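Local atomic coordinates of peptidase M16 inactive domain family protein (Pseudomonas fluorescens, PDB entry 3GWB), a protein that is of unproven function but carries a peptidase M16 inactive domain and may take part in metal-dependent hydrolysis. Residues A[148-153]-A[243-248]; A[312-317]-A[411-416]. All coordinates share one frame; numbering follows the deposited sequence.

Contact 1. Residues A[148-153]-A[243-248]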
ATOM      1  N   GLY A 148     -11.991  11.443   8.508  1.00 28.86           N
ATOM      2  CA  GLY A 148     -12.328  10.079   8.875  1.00 28.55           C
ATOM      3  C   GLY A 148     -11.496   9.538  10.027  1.00 28.26           C
ATOM      4  O   GLY A 148     -12.030   8.890  10.928  1.00 28.33           O
ATOM      5  N   LYS A 149     -10.189   9.795  10.004  1.00 28.11           N
ATOM      6  CA  LYS A 149      -9.309   9.320  11.071  1.00 28.87           C
ATOM      7  C   LYS A 149      -9.650  10.007  12.386  1.00 28.11           C
ATOM      8  O   LYS A 149      -9.682   9.372  13.440  1.00 27.46           O
ATOM      9  CB  LYS A 149      -7.836   9.593  10.745  1.00 31.15           C
ATOM     10  CG  LYS A 149      -7.290   8.891   9.510  1.00 32.26           C
ATOM     11  CD  LYS A 149      -5.786   8.654   9.675  1.00 34.79           C
ATOM     12  CE  LYS A 149      -5.046   8.572   8.347  1.00 35.47           C
ATOM     13  NZ  LYS A 149      -4.848   9.921   7.725  1.00 35.88           N
ATOM     14  N   LEU A 150      -9.900  11.311  12.320  1.00 28.54           N
ATOM     15  CA  LEU A 150     -10.230  12.074  13.519  1.00 27.52           C
ATOM     16  C   LEU A 150     -11.541  11.600  14.136  1.00 27.50           C
ATOM     17  O   LEU A 150     -11.683  11.567  15.358  1.00 27.59           O
ATOM     18  CB  LEU A 150     -10.303  13.566  13.190  1.00 27.64           C
ATOM     19  CG  LEU A 150      -8.964  14.194  12.786  1.00 29.18           C
ATOM     20  CD1 LEU A 150      -9.171  15.655  12.406  1.00 30.66           C
ATOM     21  CD2 LEU A 150      -7.972  14.081  13.943  1.00 29.00           C
ATOM     22  N   ALA A 151     -12.496  11.228  13.291  1.00 26.07           N
ATOM     23  CA  ALA A 151     -13.783  10.741  13.776  1.00 24.47           C
ATOM     24  C   ALA A 151     -13.601   9.341  14.360  1.00 22.91           C
ATOM     25  O   ALA A 151     -14.195   8.995  15.376  1.00 21.86           O
ATOM     26  CB  ALA A 151     -14.794  10.708  12.637  1.00 23.23           C
ATOM     27  N   SER A 152     -12.773   8.538  13.703  1.00 23.57           N
ATOM     28  CA  SER A 152     -12.515   7.178  14.159  1.00 24.45           C
ATOM     29  C   SER A 152     -11.859   7.154  15.543  1.00 24.38           C
ATOM     30  O   SER A 152     -12.312   6.429  16.430  1.00 23.41           O
ATOM     31  CB  SER A 152     -11.625   6.451  13.152  1.00 26.52           C
ATOM     32  OG  SER A 152     -11.413   5.108  13.548  1.00 32.64           O
ATOM     33  N   LEU A 153     -10.798   7.938  15.725  1.00 24.10           N
ATOM     34  CA  LEU A 153     -10.105   7.990  17.012  1.00 24.46           C
ATOM     35  C   LEU A 153     -11.068   8.363  18.133  1.00 24.27           C
ATOM     36  O   LEU A 153     -11.062   7.744  19.197  1.00 21.63           O
ATOM     37  CB  LEU A 153      -8.955   9.005  16.971  1.00 25.37           C
ATOM     38  CG  LEU A 153      -7.800   8.701  16.014  1.00 27.28           C
ATOM     39  CD1 LEU A 153      -6.717   9.753  16.181  1.00 28.62           C
ATOM     40  CD2 LEU A 153      -7.235   7.313  16.301  1.00 28.54           C
ATOM     41  N   ILE A 243     -17.124  16.719  15.218  1.00 28.30           N
ATOM     42  CA  ILE A 243     -15.808  17.336  15.180  1.00 29.30           C
ATOM     43  C   ILE A 243     -15.819  18.341  14.043  1.00 29.54           C
ATOM     44  O   ILE A 243     -15.912  17.963  12.877  1.00 30.13           O
ATOM     45  CB  ILE A 243     -14.702  16.304  14.911  1.00 28.92           C
ATOM     46  CG1 ILE A 243     -14.753  15.198  15.967  1.00 28.59           C
ATOM     47  CG2 ILE A 243     -13.347  16.997  14.922  1.00 28.29           C
ATOM     48  CD1 ILE A 243     -13.755  14.088  15.741  1.00 28.26           C
ATOM     49  N   GLU A 244     -15.739  19.622  14.390  1.00 30.43           N
ATOM     50  CA  GLU A 244     -15.748  20.688  13.394  1.00 31.02           C
ATOM     51  C   GLU A 244     -14.507  20.633  12.513  1.00 31.66           C
ATOM     52  O   GLU A 244     -13.382  20.693  13.005  1.00 32.65           O
ATOM     53  CB  GLU A 244     -15.823  22.048  14.089  1.00 32.25           C
ATOM     54  CG  GLU A 244     -16.147  23.209  13.164  1.00 32.96           C
ATOM     55  CD  GLU A 244     -17.475  23.031  12.448  1.00 33.31           C
ATOM     56  OE1 GLU A 244     -18.407  22.454  13.046  1.00 31.21           O
ATOM     57  OE2 GLU A 244     -17.594  23.485  11.292  1.00 35.37           O
ATOM     58  N   PHE A 245     -14.726  20.512  11.209  1.00 32.73           N
ATOM     59  CA  PHE A 245     -13.644  20.453  10.235  1.00 33.29           C
ATOM     60  C   PHE A 245     -14.178  21.175   8.999  1.00 34.85           C
ATOM     61  O   PHE A 245     -15.004  20.633   8.262  1.00 33.81           O
ATOM     62  CB  PHE A 245     -13.316  18.995   9.900  1.00 34.75           C
ATOM     63  CG  PHE A 245     -11.927  18.788   9.374  1.00 34.49           C
ATOM     64  CD1 PHE A 245     -10.836  18.793  10.236  1.00 35.60           C
ATOM     65  CD2 PHE A 245     -11.705  18.595   8.016  1.00 35.97           C
ATOM     66  CE1 PHE A 245      -9.541  18.604   9.753  1.00 36.72           C
ATOM     67  CE2 PHE A 245     -10.416  18.405   7.521  1.00 36.75           C
ATOM     68  CZ  PHE A 245      -9.331  18.411   8.391  1.00 36.58           C
ATOM     69  N   PRO A 246     -13.712  22.414   8.763  1.00 36.08           N
ATOM     70  CA  PRO A 246     -14.116  23.259   7.638  1.00 37.68           C
ATOM     71  C   PRO A 246     -13.966  22.672   6.237  1.00 38.82           C
ATOM     72  O   PRO A 246     -14.217  23.366   5.252  1.00 40.19           O
ATOM     73  CB  PRO A 246     -13.287  24.528   7.845  1.00 37.81           C
ATOM     74  CG  PRO A 246     -12.067  24.022   8.526  1.00 37.61           C
ATOM     75  CD  PRO A 246     -12.635  23.060   9.532  1.00 36.67           C
ATOM     76  N   SER A 247     -13.571  21.401   6.144  1.00 39.24           N
ATOM     77  CA  SER A 247     -13.427  20.726   4.843  1.00 40.24           C
ATOM     78  C   SER A 247     -14.809  20.575   4.165  1.00 39.29           C
ATOM     79  O   SER A 247     -15.819  20.888   4.779  1.00 40.23           O
ATOM     80  CB  SER A 247     -12.735  19.382   5.026  1.00 41.15           C
ATOM     81  OG  SER A 247     -13.579  18.505   5.732  1.00 44.06           O
ATOM     82  N   SER A 248     -14.842  20.069   2.922  1.00 37.59           N
ATOM     83  CA  SER A 248     -16.057  20.003   2.085  1.00 35.65           C
ATOM     84  C   SER A 248     -17.021  18.825   2.099  1.00 34.71           C
ATOM     85  O   SER A 248     -18.186  18.915   1.577  1.00 35.86           O
ATOM     86  CB  SER A 248     -15.674  20.240   0.647  1.00 36.21           C
ATOM     87  OG  SER A 248     -16.668  19.704  -0.211  1.00 37.78           O
TER

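Contact 2. Residues A[312-317]-A[411-416]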
ATOM      1  N   PHE A 312     -18.767  -2.850  16.151  1.00 16.40           N
ATOM      2  CA  PHE A 312     -19.586  -3.019  14.966  1.00 16.78           C
ATOM      3  C   PHE A 312     -19.607  -1.569  14.514  1.00 17.23           C
ATOM      4  O   PHE A 312     -19.916  -0.672  15.310  1.00 16.95           O
ATOM      5  CB  PHE A 312     -21.013  -3.462  15.277  1.00 15.23           C
ATOM      6  CG  PHE A 312     -21.947  -3.281  14.109  1.00 18.12           C
ATOM      7  CD1 PHE A 312     -21.905  -4.152  13.020  1.00 18.29           C
ATOM      8  CD2 PHE A 312     -22.822  -2.195  14.064  1.00 19.17           C
ATOM      9  CE1 PHE A 312     -22.707  -3.930  11.893  1.00 18.23           C
ATOM     10  CE2 PHE A 312     -23.630  -1.963  12.945  1.00 18.80           C
ATOM     11  CZ  PHE A 312     -23.576  -2.837  11.858  1.00 18.92           C
HETATM   12  N   MSE A 313     -19.287  -1.332  13.248  1.00 16.16           N
HETATM   13  CA  MSE A 313     -19.218   0.029  12.757  1.00 19.06           C
HETATM   14  C   MSE A 313     -19.734   0.208  11.335  1.00 18.23           C
HETATM   15  O   MSE A 313     -19.614  -0.686  10.501  1.00 17.91           O
HETATM   16  CB  MSE A 313     -17.760   0.489  12.839  1.00 22.58           C
HETATM   17  CG  MSE A 313     -17.519   1.966  12.645  1.00 28.43           C
HETATM   18 SE   MSE A 313     -15.768   2.327  12.931  1.00 35.17          SE
HETATM   19  CE  MSE A 313     -15.538   1.588  14.562  1.00 31.80           C
ATOM     20  N   ILE A 314     -20.322   1.374  11.085  1.00 17.24           N
ATOM     21  CA  ILE A 314     -20.835   1.740   9.771  1.00 15.54           C
ATOM     22  C   ILE A 314     -20.176   3.066   9.449  1.00 15.50           C
ATOM     23  O   ILE A 314     -20.153   3.960  10.295  1.00 16.11           O
ATOM     24  CB  ILE A 314     -22.350   1.989   9.778  1.00 15.41           C
ATOM     25  CG1 ILE A 314     -23.095   0.699  10.109  1.00 14.14           C
ATOM     26  CG2 ILE A 314     -22.785   2.556   8.425  1.00 11.86           C
ATOM     27  CD1 ILE A 314     -24.585   0.907  10.317  1.00 16.74           C
ATOM     28  N   ASN A 315     -19.636   3.207   8.246  1.00 15.22           N
ATOM     29  CA  ASN A 315     -19.005   4.470   7.884  1.00 17.58           C
ATOM     30  C   ASN A 315     -19.230   4.868   6.434  1.00 16.46           C
ATOM     31  O   ASN A 315     -19.368   4.021   5.553  1.00 14.75           O
ATOM     32  CB  ASN A 315     -17.507   4.419   8.166  1.00 21.25           C
ATOM     33  CG  ASN A 315     -16.796   3.406   7.313  1.00 24.88           C
ATOM     34  OD1 ASN A 315     -16.897   2.200   7.542  1.00 29.92           O
ATOM     35  ND2 ASN A 315     -16.077   3.886   6.308  1.00 28.00           N
ATOM     36  N   LEU A 316     -19.272   6.174   6.202  1.00 15.69           N
ATOM     37  CA  LEU A 316     -19.472   6.711   4.867  1.00 15.66           C
ATOM     38  C   LEU A 316     -19.115   8.187   4.862  1.00 16.00           C
ATOM     39  O   LEU A 316     -18.874   8.792   5.914  1.00 16.26           O
ATOM     40  CB  LEU A 316     -20.931   6.540   4.419  1.00 16.46           C
ATOM     41  CG  LEU A 316     -21.983   7.433   5.096  1.00 16.79           C
ATOM     42  CD1 LEU A 316     -23.272   7.420   4.290  1.00 17.33           C
ATOM     43  CD2 LEU A 316     -22.237   6.951   6.509  1.00 18.73           C
ATOM     44  N   GLN A 317     -19.087   8.760   3.667  1.00 17.46           N
ATOM     45  CA  GLN A 317     -18.777  10.170   3.470  1.00 19.26           C
ATOM     46  C   GLN A 317     -19.821  10.722   2.500  1.00 19.47           C
ATOM     47  O   GLN A 317     -20.200  10.049   1.550  1.00 18.44           O
ATOM     48  CB  GLN A 317     -17.367  10.310   2.884  1.00 21.37           C
ATOM     49  CG  GLN A 317     -16.915  11.733   2.624  1.00 27.16           C
ATOM     50  CD  GLN A 317     -15.440  11.814   2.252  1.00 28.09           C
ATOM     51  OE1 GLN A 317     -14.569  11.468   3.051  1.00 28.22           O
ATOM     52  NE2 GLN A 317     -15.155  12.272   1.033  1.00 29.12           N
ATOM     53  N   ASP A 411     -30.818   1.503  19.849  1.00 24.52           N
ATOM     54  CA  ASP A 411     -30.711   2.445  20.967  1.00 25.62           C
ATOM     55  C   ASP A 411     -29.310   2.535  21.576  1.00 24.78           C
ATOM     56  O   ASP A 411     -29.075   3.340  22.480  1.00 25.64           O
ATOM     57  CB  ASP A 411     -31.686   2.062  22.091  1.00 28.25           C
ATOM     58  CG  ASP A 411     -33.144   2.119  21.663  1.00 31.68           C
ATOM     59  OD1 ASP A 411     -33.520   3.061  20.937  1.00 35.59           O
ATOM     60  OD2 ASP A 411     -33.923   1.230  22.071  1.00 31.21           O
ATOM     61  N   LYS A 412     -28.383   1.718  21.091  1.00 24.15           N
ATOM     62  CA  LYS A 412     -27.034   1.707  21.649  1.00 22.13           C
ATOM     63  C   LYS A 412     -25.960   2.346  20.779  1.00 21.87           C
ATOM     64  O   LYS A 412     -24.796   2.411  21.179  1.00 20.29           O
ATOM     65  CB  LYS A 412     -26.613   0.269  21.969  1.00 22.40           C
ATOM     66  CG  LYS A 412     -27.458  -0.431  23.021  1.00 21.40           C
ATOM     67  CD  LYS A 412     -26.858  -1.786  23.342  1.00 25.38           C
ATOM     68  CE  LYS A 412     -27.553  -2.479  24.514  1.00 26.72           C
ATOM     69  NZ  LYS A 412     -28.964  -2.829  24.209  1.00 30.53           N
HETATM   70  N   MSE A 413     -26.344   2.821  19.600  1.00 20.94           N
HETATM   71  CA  MSE A 413     -25.382   3.425  18.683  1.00 20.36           C
HETATM   72  C   MSE A 413     -24.719   4.699  19.180  1.00 19.67           C
HETATM   73  O   MSE A 413     -25.362   5.583  19.756  1.00 17.70           O
HETATM   74  CB  MSE A 413     -26.031   3.695  17.320  1.00 18.23           C
HETATM   75  CG  MSE A 413     -26.076   2.478  16.400  1.00 21.92           C
HETATM   76 SE   MSE A 413     -24.458   2.005  15.721  1.00 15.86          SE
HETATM   77  CE  MSE A 413     -24.942   1.460  14.081  1.00 22.78           C
ATOM     78  N   VAL A 414     -23.410   4.754  18.963  1.00 20.11           N
ATOM     79  CA  VAL A 414     -22.590   5.902  19.316  1.00 20.09           C
ATOM     80  C   VAL A 414     -22.255   6.498  17.960  1.00 20.47           C
ATOM     81  O   VAL A 414     -21.719   5.811  17.085  1.00 21.04           O
ATOM     82  CB  VAL A 414     -21.291   5.473  20.016  1.00 21.00           C
ATOM     83  CG1 VAL A 414     -20.425   6.693  20.304  1.00 21.88           C
ATOM     84  CG2 VAL A 414     -21.620   4.737  21.300  1.00 22.55           C
ATOM     85  N   ILE A 415     -22.581   7.768  17.775  1.00 18.74           N
ATOM     86  CA  ILE A 415     -22.336   8.407  16.498  1.00 18.90           C
ATOM     87  C   ILE A 415     -21.339   9.554  16.569  1.00 19.92           C
ATOM     88  O   ILE A 415     -21.374  10.378  17.480  1.00 18.59           O
ATOM     89  CB  ILE A 415     -23.653   8.910  15.917  1.00 19.26           C
ATOM     90  CG1 ILE A 415     -24.656   7.755  15.887  1.00 18.05           C
ATOM     91  CG2 ILE A 415     -23.433   9.475  14.523  1.00 20.76           C
ATOM     92  CD1 ILE A 415     -26.070   8.188  15.605  1.00 18.21           C
ATOM     93  N   VAL A 416     -20.443   9.592  15.592  1.00 20.36           N
ATOM     94  CA  VAL A 416     -19.438  10.635  15.527  1.00 20.86           C
ATOM     95  C   VAL A 416     -19.266  11.087  14.089  1.00 21.58           C
ATOM     96  O   VAL A 416     -18.974  10.279  13.203  1.00 23.91           O
ATOM     97  CB  VAL A 416     -18.076  10.141  16.060  1.00 21.66           C
ATOM     98  CG1 VAL A 416     -17.042  11.250  15.948  1.00 21.02           C
ATOM     99  CG2 VAL A 416     -18.218   9.685  17.502  1.00 20.72           C
TER

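Contact 1. Residues A[148-153]-A[243-248]
Ile-243 and Phe-245 meet Leu-150 of helix 147-160, and Glu-244 between them has its OE1 hydrogen-bonded to both Thr-421 OG1 and His-242 NE2. No hydrogen bond crosses from 148-153 to 243-248. The interface is apolar, and the helix keeps its own backbone bonds, as in Ser-152 N to Gly-148 O at 2.9 Å.

Ile-243 reaches across with its outermost carbon. Its CG1 lies anti to the carbonyl carbon (chi1 -57°), and the extended chi2 carries CD1 onward to the helix backbone, where it presses against Leu-150 O at 3.3 Å. The same methyl meets Ala-151 CA at 3.9 Å, so it packs against the backbone at the junction of two successive helical residues; its side-chain contact is with Leu-150 CB, at 4.3 Å. The 3.3 Å approach of Ile-243 CD1 to Leu-150 O is a van der Waals contact, with no hydrogen bond involved.

Leu-150 answers through a branch of its own: CD1 comes within 4.0 Å of Phe-245 CE1, meeting the ring obliquely while the two side chains cross at about a right angle. At the ring's edge, in its plane, lies Ser-247 OG. Phe-245 also packs on Pro-246 of the second subunit, which puts this small apolar patch beside the subunit boundary.

The case illustrates a helix laid over the border of a sheet. Ile-243 lies next to the end of 239-244, one of the two outermost strands of the sheet within this chain, and is bonded through its backbone to Ser-417 and Gly-419 of strand 414-419, while Ala-151 touches Val-416 and Ala-418 of that strand and Ser-251 and Met-253 of strand 249-257.

Contact 2. Residues A[312-317]-A[411-416]
Aromatic contact first: the terminal methyl of Met-413, a selenomethionine, lies beside the ring of Phe-312, with CE 3.8 Å from Phe-312 CE2. It comes in at the edge, in the plane of the ring, so the methyl meets the rim of the ring at CE2 and does not lie over its face. Phe-312 CG stands anti to the backbone N (chi1 165°), which brings the end of the ring closer to Met-413 than its first bond would suggest. Its ring also meets that of Phe-303, the planes inclined at about 55°.

The aliphatic contact uses the same methyl. Ile-314 CD1 lies 3.8 Å from Met-413 CE, the two side chains crossing at about a right angle. A single carbon is thus wedged against two residues set two apart on one strand. Met-413 gets it there with a chain bent at chi2 (-72°) and again at the selenium.

No hydrogen bond crosses the pair; with strand 249-257 between them the two backbones cannot pair as sheet neighbours, and the closest CA atoms, in Ile-314 and Ile-415, are 9.6 Å apart. Gln-256 and Leu-254 of that strand make the backbone bonds to Phe-312 and Ile-314.

Met-413 and Ile-415 also touch helix 323-340, whereas Val-414 and Val-416 turn to helix 147-160. The contact belongs to the core between a mixed sheet and helix 323-340, with Met-413 passing over strand 249-257, where it touches Gln-256, consistent with the alpha/beta layering of an M16 domain.

The two contacts share one five-stranded sheet but work on its opposite faces. Contact 2 is wholly buried and lies on the side of helix 323-340; contact 1, partly buried, lies at the sheet's outer strand, under helix 147-160 and next to the second subunit. Neither uses a hydrogen bond between its segments, yet their apolar chemistry differs: contact 1 sets a methyl against helix backbone, contact 2 gathers side-chain ends over a central strand. Their centres are 14 Å apart, and they meet where Ala-151 O lies 3.7 Å from Val-416 CG1. Strand 414-419 is common to both: it is the sheet neighbour of 239-244 and holds Val-416, which Ala-151 touches.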